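Local coordinates for PHOX (Pseudomonas fluorescens, PDB 4A9V), which hydrolyses phosphate monoesters as an alkaline phosphatase of the PhoX family, using a cofactor of iron and calcium ions held by a beta-propeller, at residues Q40-N45 with S120-Q125; L348-N353 with A365-H370; S467-T470 with M474-S477. All coordinates share one frame; numbering follows the deposited sequence.

From the N terminus, interaction 1 comes first: strand 118-127 of the four-stranded antiparallel sheet 68-144 comes back against the loop 40-45, which follows strand 30-37, closing a loop of 74 intervening residues. Interaction 2 lies wholly later in the chain, where 348-353, just past strand 340-347, meets helix 364-369 across an 11-residue excursion. Interaction 3 is the tightest, with three residues separating 467-470 from 474-477 in the connection between strands 443-451 and 478-483. The three follow in series; none nests in or crosses another. Their centres lie 38 to 41 Å apart, so they tie separate peripheral parts of the propeller, and nearest atoms stay at least about 23 Å apart.

Interaction 1: Q40-N45 with S120-Q125; sequences QPLHKN and SVIEVQ
L42 reaches I122 and the V121 carbonyl on strand 118-127, the third strand of a four-stranded antiparallel sheet in this beta-propeller; the loop that carries L42 follows strand 30-37 of a different sheet. The contact is small, burying 93 Å² in all, and L42 supplies more than half of it. Its CB points toward the strand, and with CG anti to the carbonyl carbon (chi1 -60°) the fork of the side chain extends forward, one methyl for each of two neighbouring strand residues. CD1 lies 4.3 Å from V121 O, a loose van der Waals approach of a methyl to a backbone oxygen. The other branch, CD2, meets I122 at its CG2 branch, and the two side chains cross at about a right angle.

On I122 the first torsion (65°) sets CG1 between the backbone N and the carbonyl carbon, while CG2 stands anti to the carbonyl carbon and takes the touch from the loop. The I122 side chain also packs on I87 of the adjoining strand 82-89. On another flank of the leucine, L42 CB sits 4.0 Å above the plane of the H43 ring, over its centre.

No hydrogen bond joins the two segments, yet polar links fix the loop close by. N140 of strand 130-144 gives ND2 to L42 O and accepts E123 N at OD1, bridging loop and strand through one amide. Within the loop, Q40 NE2 donates to P41 O at 3.1 Å, in the carbonyl plane on a lone pair. The direct apolar touch is L42 CD2 to I122 CG2, 4.1 Å.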
loop_
_atom_site.group_PDB
_atom_site.type_symbol
_atom_site.label_atom_id
_atom_site.label_comp_id
_atom_site.label_asym_id
_atom_site.label_seq_id
_atom_site.Cartn_x
_atom_site.Cartn_y
_atom_site.Cartn_z
ATOM N N GLN A 40 -9.735 12.799 -13.972
ATOM C CA GLN A 40 -10.659 13.860 -13.571
ATOM C C GLN A 40 -9.889 15.143 -13.267
ATOM O O GLN A 40 -9.056 15.155 -12.367
ATOM C CB GLN A 40 -11.406 13.417 -12.319
ATOM C CG GLN A 40 -12.291 14.486 -11.702
ATOM C CD GLN A 40 -13.407 14.919 -12.624
ATOM O OE1 GLN A 40 -14.124 14.083 -13.179
ATOM N NE2 GLN A 40 -13.563 16.228 -12.792
ATOM N N PRO A 41 -10.226 16.260 -13.937
ATOM C CA PRO A 41 -9.589 17.507 -13.521
ATOM C C PRO A 41 -9.966 17.886 -12.095
ATOM O O PRO A 41 -11.128 17.764 -11.697
ATOM C CB PRO A 41 -10.112 18.539 -14.530
ATOM C CG PRO A 41 -11.342 17.924 -15.109
ATOM C CD PRO A 41 -11.083 16.451 -15.122
ATOM N N LEU A 42 -8.993 18.389 -11.342
ATOM C CA LEU A 42 -9.225 18.720 -9.946
ATOM C C LEU A 42 -9.663 20.162 -9.735
ATOM O O LEU A 42 -10.286 20.456 -8.717
ATOM C CB LEU A 42 -7.973 18.452 -9.113
ATOM C CG LEU A 42 -7.469 17.011 -9.107
ATOM C CD1 LEU A 42 -6.395 16.871 -8.036
ATOM C CD2 LEU A 42 -8.585 16.003 -8.878
ATOM N N HIS A 43 -9.261 21.060 -10.631
ATOM C CA HIS A 43 -9.399 22.496 -10.395
ATOM C C HIS A 43 -10.440 23.117 -11.280
ATOM O O HIS A 43 -10.888 22.524 -12.266
ATOM C CB HIS A 43 -8.059 23.189 -10.580
ATOM C CG HIS A 43 -6.960 22.584 -9.751
ATOM N ND1 HIS A 43 -7.073 22.408 -8.420
ATOM C CD2 HIS A 43 -5.737 22.047 -10.117
ATOM C CE1 HIS A 43 -5.960 21.812 -7.957
ATOM N NE2 HIS A 43 -5.122 21.636 -8.989
ATOM N N LYS A 44 -10.920 24.281 -10.865
ATOM C CA LYS A 44 -11.932 24.973 -11.640
ATOM C C LYS A 44 -11.447 25.184 -13.072
ATOM O O LYS A 44 -10.337 25.651 -13.312
ATOM C CB LYS A 44 -12.295 26.307 -10.993
ATOM C CG LYS A 44 -13.442 27.026 -11.683
ATOM C CD LYS A 44 -13.892 28.230 -10.876
ATOM C CE LYS A 44 -14.588 29.259 -11.750
ATOM N NZ LYS A 44 -15.082 30.413 -10.951
ATOM N N ASN A 45 -12.327 24.869 -14.017
ATOM C CA ASN A 45 -12.039 25.008 -15.442
ATOM C C ASN A 45 -10.869 24.153 -15.903
ATOM O O ASN A 45 -10.313 24.383 -16.973
ATOM C CB ASN A 45 -11.772 26.471 -15.805
ATOM C CG ASN A 45 -13.000 27.340 -15.645
ATOM O OD1 ASN A 45 -14.127 26.871 -15.814
ATOM N ND2 ASN A 45 -12.796 28.573 -15.191
ATOM N N SER A 120 -3.226 12.167 -4.914
ATOM C CA SER A 120 -4.282 13.134 -5.208
ATOM C C SER A 120 -5.025 13.439 -3.912
ATOM O O SER A 120 -5.575 12.536 -3.287
ATOM C CB SER A 120 -5.264 12.536 -6.213
ATOM O OG SER A 120 -4.638 12.218 -7.432
ATOM N N VAL A 121 -4.992 14.699 -3.484
ATOM C CA VAL A 121 -5.805 15.157 -2.362
ATOM C C VAL A 121 -7.065 15.803 -2.918
ATOM O O VAL A 121 -6.984 16.637 -3.823
ATOM C CB VAL A 121 -5.053 16.186 -1.492
ATOM C CG1 VAL A 121 -5.908 16.613 -0.307
ATOM C CG2 VAL A 121 -3.724 15.624 -1.019
ATOM N N ILE A 122 -8.218 15.338 -2.442
ATOM C CA ILE A 122 -9.501 15.848 -2.907
ATOM C C ILE A 122 -10.418 16.174 -1.742
ATOM O O ILE A 122 -10.350 15.543 -0.689
ATOM C CB ILE A 122 -10.206 14.859 -3.858
ATOM C CG1 ILE A 122 -10.601 13.563 -3.139
ATOM C CG2 ILE A 122 -9.337 14.582 -5.079
ATOM C CD1 ILE A 122 -11.430 12.630 -4.000
ATOM N N GLU A 123 -11.292 17.155 -1.940
ATOM C CA GLU A 123 -12.409 17.381 -1.044
ATOM C C GLU A 123 -13.621 16.594 -1.504
ATOM O O GLU A 123 -13.936 16.555 -2.699
ATOM C CB GLU A 123 -12.748 18.871 -0.970
ATOM C CG GLU A 123 -13.925 19.137 -0.042
ATOM C CD GLU A 123 -14.299 20.593 0.116
ATOM O OE1 GLU A 123 -13.430 21.467 -0.063
ATOM O OE2 GLU A 123 -15.426 20.839 0.590
ATOM N N VAL A 124 -14.325 16.011 -0.537
ATOM C CA VAL A 124 -15.640 15.444 -0.772
ATOM C C VAL A 124 -16.651 16.112 0.154
ATOM O O VAL A 124 -16.317 16.557 1.255
ATOM C CB VAL A 124 -15.642 13.909 -0.583
ATOM C CG1 VAL A 124 -14.777 13.262 -1.649
ATOM C CG2 VAL A 124 -15.160 13.511 0.801
ATOM N N GLN A 125 -17.885 16.214 -0.316
ATOM C CA GLN A 125 -18.956 16.838 0.444
ATOM C C GLN A 125 -20.177 15.945 0.352
ATOM O O GLN A 125 -20.451 15.351 -0.692
ATOM C CB GLN A 125 -19.292 18.219 -0.124
ATOM C CG GLN A 125 -18.429 19.355 0.403
ATOM C CD GLN A 125 -18.809 20.702 -0.189
ATOM O OE1 GLN A 125 -19.864 20.841 -0.812
ATOM N NE2 GLN A 125 -17.893 21.664 -0.110
#

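Interaction 2: L348-N353 with A365-H370; sequences LTHGKN and AEVLIH
V367 holds CG1 anti to its backbone N (chi1 176°) and CG2 beside that N, a setting that spreads its two methyls over L348 and H350. CG1 faces L348, 3.8 Å from L348 O and 4.1 Å from L348 CB. CG2 lies 4.0 Å from H350 CB and is near the plane of the imidazole, at its edge. The H350 ring stands anti to its backbone N (chi1 -170°), and its NE2 hydrogen-bonds to F361 O.

The valine belongs to helix 364-369 and the other side to a type II beta turn, T349 to K352, closed by K352 N to T349 O at 3.0 Å; the turn follows propeller strand 340-347. Its third residue, G351, has phi 97°, where a side chain would press on the preceding carbonyl oxygen. Q364, the first residue of that helix, adds a polar clasp, with NE2 to L348 O and OE1 to H350 N.

Replacing V367 with an alanine would remove both methyls and would probably leave L348 and H350 without their apolar partner, opening a gap between turn and helix. The L348 side chain also packs on L324 and V326 of strand 322-329.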
loop_
_atom_site.group_PDB
_atom_site.type_symbol
_atom_site.label_atom_id
_atom_site.label_comp_id
_atom_site.label_asym_id
_atom_site.label_seq_id
_atom_site.Cartn_x
_atom_site.Cartn_y
_atom_site.Cartn_z
ATOM N N LEU A 348 17.328 -1.776 14.702
ATOM C CA LEU A 348 18.258 -1.432 13.642
ATOM C C LEU A 348 18.927 -0.109 13.991
ATOM O O LEU A 348 18.462 0.976 13.623
ATOM C CB LEU A 348 17.518 -1.336 12.309
ATOM C CG LEU A 348 16.770 -2.608 11.905
ATOM C CD1 LEU A 348 16.105 -2.412 10.552
ATOM C CD2 LEU A 348 17.687 -3.819 11.887
ATOM N N THR A 349 20.013 -0.227 14.744
ATOM C CA THR A 349 20.704 0.914 15.327
ATOM C C THR A 349 22.199 0.723 15.142
ATOM O O THR A 349 22.755 -0.289 15.558
ATOM C CB THR A 349 20.387 1.024 16.828
ATOM O OG1 THR A 349 18.997 1.333 16.987
ATOM C CG2 THR A 349 21.234 2.107 17.499
ATOM N N HIS A 350 22.851 1.692 14.518
ATOM C CA HIS A 350 24.286 1.632 14.342
ATOM C C HIS A 350 24.965 1.459 15.672
ATOM O O HIS A 350 24.683 2.194 16.620
ATOM C CB HIS A 350 24.780 2.895 13.664
ATOM C CG HIS A 350 26.215 2.821 13.239
ATOM N ND1 HIS A 350 27.223 3.152 14.066
ATOM C CD2 HIS A 350 26.801 2.254 12.113
ATOM C CE1 HIS A 350 28.395 2.935 13.443
ATOM N NE2 HIS A 350 28.134 2.409 12.235
ATOM N N GLY A 351 25.839 0.460 15.761
ATOM C CA GLY A 351 26.551 0.160 17.002
ATOM C C GLY A 351 25.928 -0.950 17.836
ATOM O O GLY A 351 26.414 -1.250 18.927
ATOM N N LYS A 352 24.769 -1.443 17.412
ATOM C CA LYS A 352 24.076 -2.514 18.127
ATOM C C LYS A 352 23.834 -3.717 17.212
ATOM O O LYS A 352 23.696 -3.566 16.003
ATOM C CB LYS A 352 22.738 -2.008 18.671
ATOM C CG LYS A 352 22.852 -0.975 19.780
ATOM C CD LYS A 352 21.501 -0.746 20.438
ATOM C CE LYS A 352 21.593 0.200 21.623
ATOM N NZ LYS A 352 20.242 0.526 22.158
ATOM N N ASN A 353 23.690 -4.898 17.808
ATOM C CA ASN A 353 23.248 -6.094 17.086
ATOM C C ASN A 353 24.126 -6.394 15.872
ATOM O O ASN A 353 23.694 -7.048 14.925
ATOM C CB ASN A 353 21.783 -5.956 16.655
ATOM C CG ASN A 353 20.833 -5.911 17.832
ATOM O OD1 ASN A 353 21.029 -6.616 18.829
ATOM N ND2 ASN A 353 19.768 -5.120 17.707
ATOM N N ALA A 365 22.687 6.830 9.239
ATOM C CA ALA A 365 22.076 7.134 7.947
ATOM C C ALA A 365 22.145 5.932 7.015
ATOM O O ALA A 365 21.167 5.597 6.343
ATOM C CB ALA A 365 22.749 8.336 7.314
ATOM N N GLU A 366 23.304 5.288 6.957
ATOM C CA GLU A 366 23.463 4.119 6.097
ATOM C C GLU A 366 22.614 2.930 6.531
ATOM O O GLU A 366 22.126 2.176 5.697
ATOM C CB GLU A 366 24.936 3.722 6.015
ATOM C CG GLU A 366 25.776 4.770 5.309
ATOM C CD GLU A 366 27.175 4.303 4.948
ATOM O OE1 GLU A 366 27.534 3.138 5.226
ATOM O OE2 GLU A 366 27.885 5.084 4.280
ATOM N N VAL A 367 22.435 2.764 7.836
ATOM C CA VAL A 367 21.527 1.752 8.355
ATOM C C VAL A 367 20.125 1.944 7.782
ATOM O O VAL A 367 19.464 0.978 7.401
ATOM C CB VAL A 367 21.500 1.767 9.898
ATOM C CG1 VAL A 367 20.473 0.779 10.427
ATOM C CG2 VAL A 367 22.883 1.452 10.453
ATOM N N LEU A 368 19.674 3.190 7.719
ATOM C CA LEU A 368 18.321 3.489 7.253
ATOM C C LEU A 368 18.200 3.381 5.728
ATOM O O LEU A 368 17.253 2.785 5.212
ATOM C CB LEU A 368 17.912 4.884 7.726
ATOM C CG LEU A 368 17.824 5.028 9.248
ATOM C CD1 LEU A 368 17.753 6.497 9.624
ATOM C CD2 LEU A 368 16.643 4.251 9.798
ATOM N N ILE A 369 19.176 3.921 5.006
ATOM C CA ILE A 369 19.177 3.862 3.548
ATOM C C ILE A 369 19.241 2.402 3.087
ATOM O O ILE A 369 18.631 2.028 2.086
ATOM C CB ILE A 369 20.345 4.694 2.976
ATOM C CG1 ILE A 369 20.182 6.175 3.340
ATOM C CG2 ILE A 369 20.443 4.527 1.468
ATOM C CD1 ILE A 369 21.445 6.993 3.159
ATOM N N HIS A 370 19.984 1.590 3.836
ATOM C CA HIS A 370 20.166 0.174 3.537
ATOM C C HIS A 370 19.538 -0.691 4.598
ATOM O O HIS A 370 20.080 -1.729 4.985
ATOM C CB HIS A 370 21.650 -0.131 3.386
ATOM C CG HIS A 370 22.278 0.583 2.228
ATOM N ND1 HIS A 370 23.588 0.892 2.179
ATOM C CD2 HIS A 370 21.727 1.016 1.026
ATOM C CE1 HIS A 370 23.856 1.506 1.011
ATOM N NE2 HIS A 370 22.714 1.590 0.312
#

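Interaction 3: S467-T470 with M474-S477; sequences SNIT and MFNS
I469 and M474 bring their CA atoms to 5.7 Å, the nearest pair between two irregular segments, with T470 O 3.2 Å from M474 N. Both segments belong to the connection between propeller strands 443-451 and 478-483, which doubles back here through a three-residue link. N473 in that link hydrogen-bonds to the first limb twice, with OD1 taking T470 N and ND2 giving to N468 O.

The isoleucine spans both partners because its branches divide. CG2, anti to the backbone N, lies 3.9 Å from M474 CB. The other branch, CG1, is anti to the carbonyl carbon (chi1 -63°) and carries CD1 away to the F475 ring. Each of the two pairs of side chains crosses at about a right angle.

M474 CG is placed between the backbone N and the carbonyl carbon (chi1 56°), and the thioether continues fully extended, its end leading away from the first segment. The contact is therefore made at the root of the methionine, where CB is 3.3 Å from T470 O.

F475 also packs on Q510 and L512 of strand 510-514. Its side chain is about 9 Å from that of D479, a calcium ligand, and about 12 Å from a bound calcium ion, so the contact lies near the metal site without supplying a ligand. Against the ring, I469 CD1 approaches obliquely, 3.5 Å from F475 CE1 and 4.0 Å from F475 CZ.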
loop_
_atom_site.group_PDB
_atom_site.type_symbol
_atom_site.label_atom_id
_atom_site.label_comp_id
_atom_site.label_asym_id
_atom_site.label_seq_id
_atom_site.Cartn_x
_atom_site.Cartn_y
_atom_site.Cartn_z
ATOM N N SER A 467 -9.395 -23.898 7.866
ATOM C CA SER A 467 -10.765 -24.372 7.919
ATOM C C SER A 467 -11.797 -23.257 7.761
ATOM O O SER A 467 -12.977 -23.539 7.544
ATOM C CB SER A 467 -11.004 -25.106 9.230
ATOM O OG SER A 467 -10.742 -24.246 10.322
ATOM N N ASN A 468 -11.385 -22.009 7.976
ATOM C CA ASN A 468 -12.261 -20.867 7.723
ATOM C C ASN A 468 -12.335 -20.451 6.252
ATOM O O ASN A 468 -13.115 -19.556 5.889
ATOM C CB ASN A 468 -11.938 -19.673 8.649
ATOM C CG ASN A 468 -10.460 -19.276 8.682
ATOM O OD1 ASN A 468 -9.551 -20.062 8.385
ATOM N ND2 ASN A 468 -10.216 -18.058 9.169
ATOM N N ILE A 469 -11.610 -21.171 5.402
ATOM C CA ILE A 469 -11.783 -21.100 3.954
ATOM C C ILE A 469 -12.676 -22.252 3.499
ATOM O O ILE A 469 -12.423 -23.409 3.829
ATOM C CB ILE A 469 -10.420 -21.195 3.230
ATOM C CG1 ILE A 469 -9.521 -20.013 3.604
ATOM C CG2 ILE A 469 -10.625 -21.265 1.726
ATOM C CD1 ILE A 469 -10.084 -18.655 3.235
ATOM N N THR A 470 -13.639 -21.935 2.646
ATOM C CA THR A 470 -14.563 -22.918 2.104
ATOM C C THR A 470 -14.650 -22.772 0.592
ATOM O O THR A 470 -14.275 -21.735 0.051
ATOM C CB THR A 470 -15.976 -22.723 2.677
ATOM O OG1 THR A 470 -16.545 -21.526 2.131
ATOM C CG2 THR A 470 -15.947 -22.644 4.197
ATOM N N MET A 474 -13.810 -18.758 -0.973
ATOM C CA MET A 474 -12.376 -18.802 -1.206
ATOM C C MET A 474 -11.883 -17.665 -2.101
ATOM O O MET A 474 -12.575 -17.190 -3.007
ATOM C CB MET A 474 -11.961 -20.156 -1.769
ATOM C CG MET A 474 -12.691 -20.547 -3.032
ATOM S SD MET A 474 -12.105 -22.140 -3.619
ATOM C CE MET A 474 -13.075 -22.288 -5.116
ATOM N N PHE A 475 -10.628 -17.294 -1.869
ATOM C CA PHE A 475 -9.976 -16.170 -2.531
ATOM C C PHE A 475 -8.469 -16.426 -2.551
ATOM O O PHE A 475 -7.980 -17.355 -1.906
ATOM C CB PHE A 475 -10.283 -14.867 -1.782
ATOM C CG PHE A 475 -9.811 -14.861 -0.353
ATOM C CD1 PHE A 475 -10.610 -15.377 0.665
ATOM C CD2 PHE A 475 -8.552 -14.369 -0.026
ATOM C CE1 PHE A 475 -10.160 -15.384 1.975
ATOM C CE2 PHE A 475 -8.097 -14.398 1.283
ATOM C CZ PHE A 475 -8.897 -14.917 2.283
ATOM N N ASN A 476 -7.725 -15.605 -3.273
ATOM C CA ASN A 476 -6.272 -15.721 -3.236
ATOM C C ASN A 476 -5.600 -14.364 -3.185
ATOM O O ASN A 476 -6.165 -13.357 -3.633
ATOM C CB ASN A 476 -5.743 -16.563 -4.407
ATOM C CG ASN A 476 -5.700 -15.801 -5.714
ATOM O OD1 ASN A 476 -4.656 -15.273 -6.106
ATOM N ND2 ASN A 476 -6.827 -15.790 -6.431
ATOM N N SER A 477 -4.404 -14.345 -2.602
ATOM C CA SER A 477 -3.539 -13.174 -2.574
ATOM C C SER A 477 -4.211 -11.984 -1.882
ATOM O O SER A 477 -4.310 -10.891 -2.445
ATOM C CB SER A 477 -3.105 -12.798 -3.988
ATOM O OG SER A 477 -2.468 -13.889 -4.635
#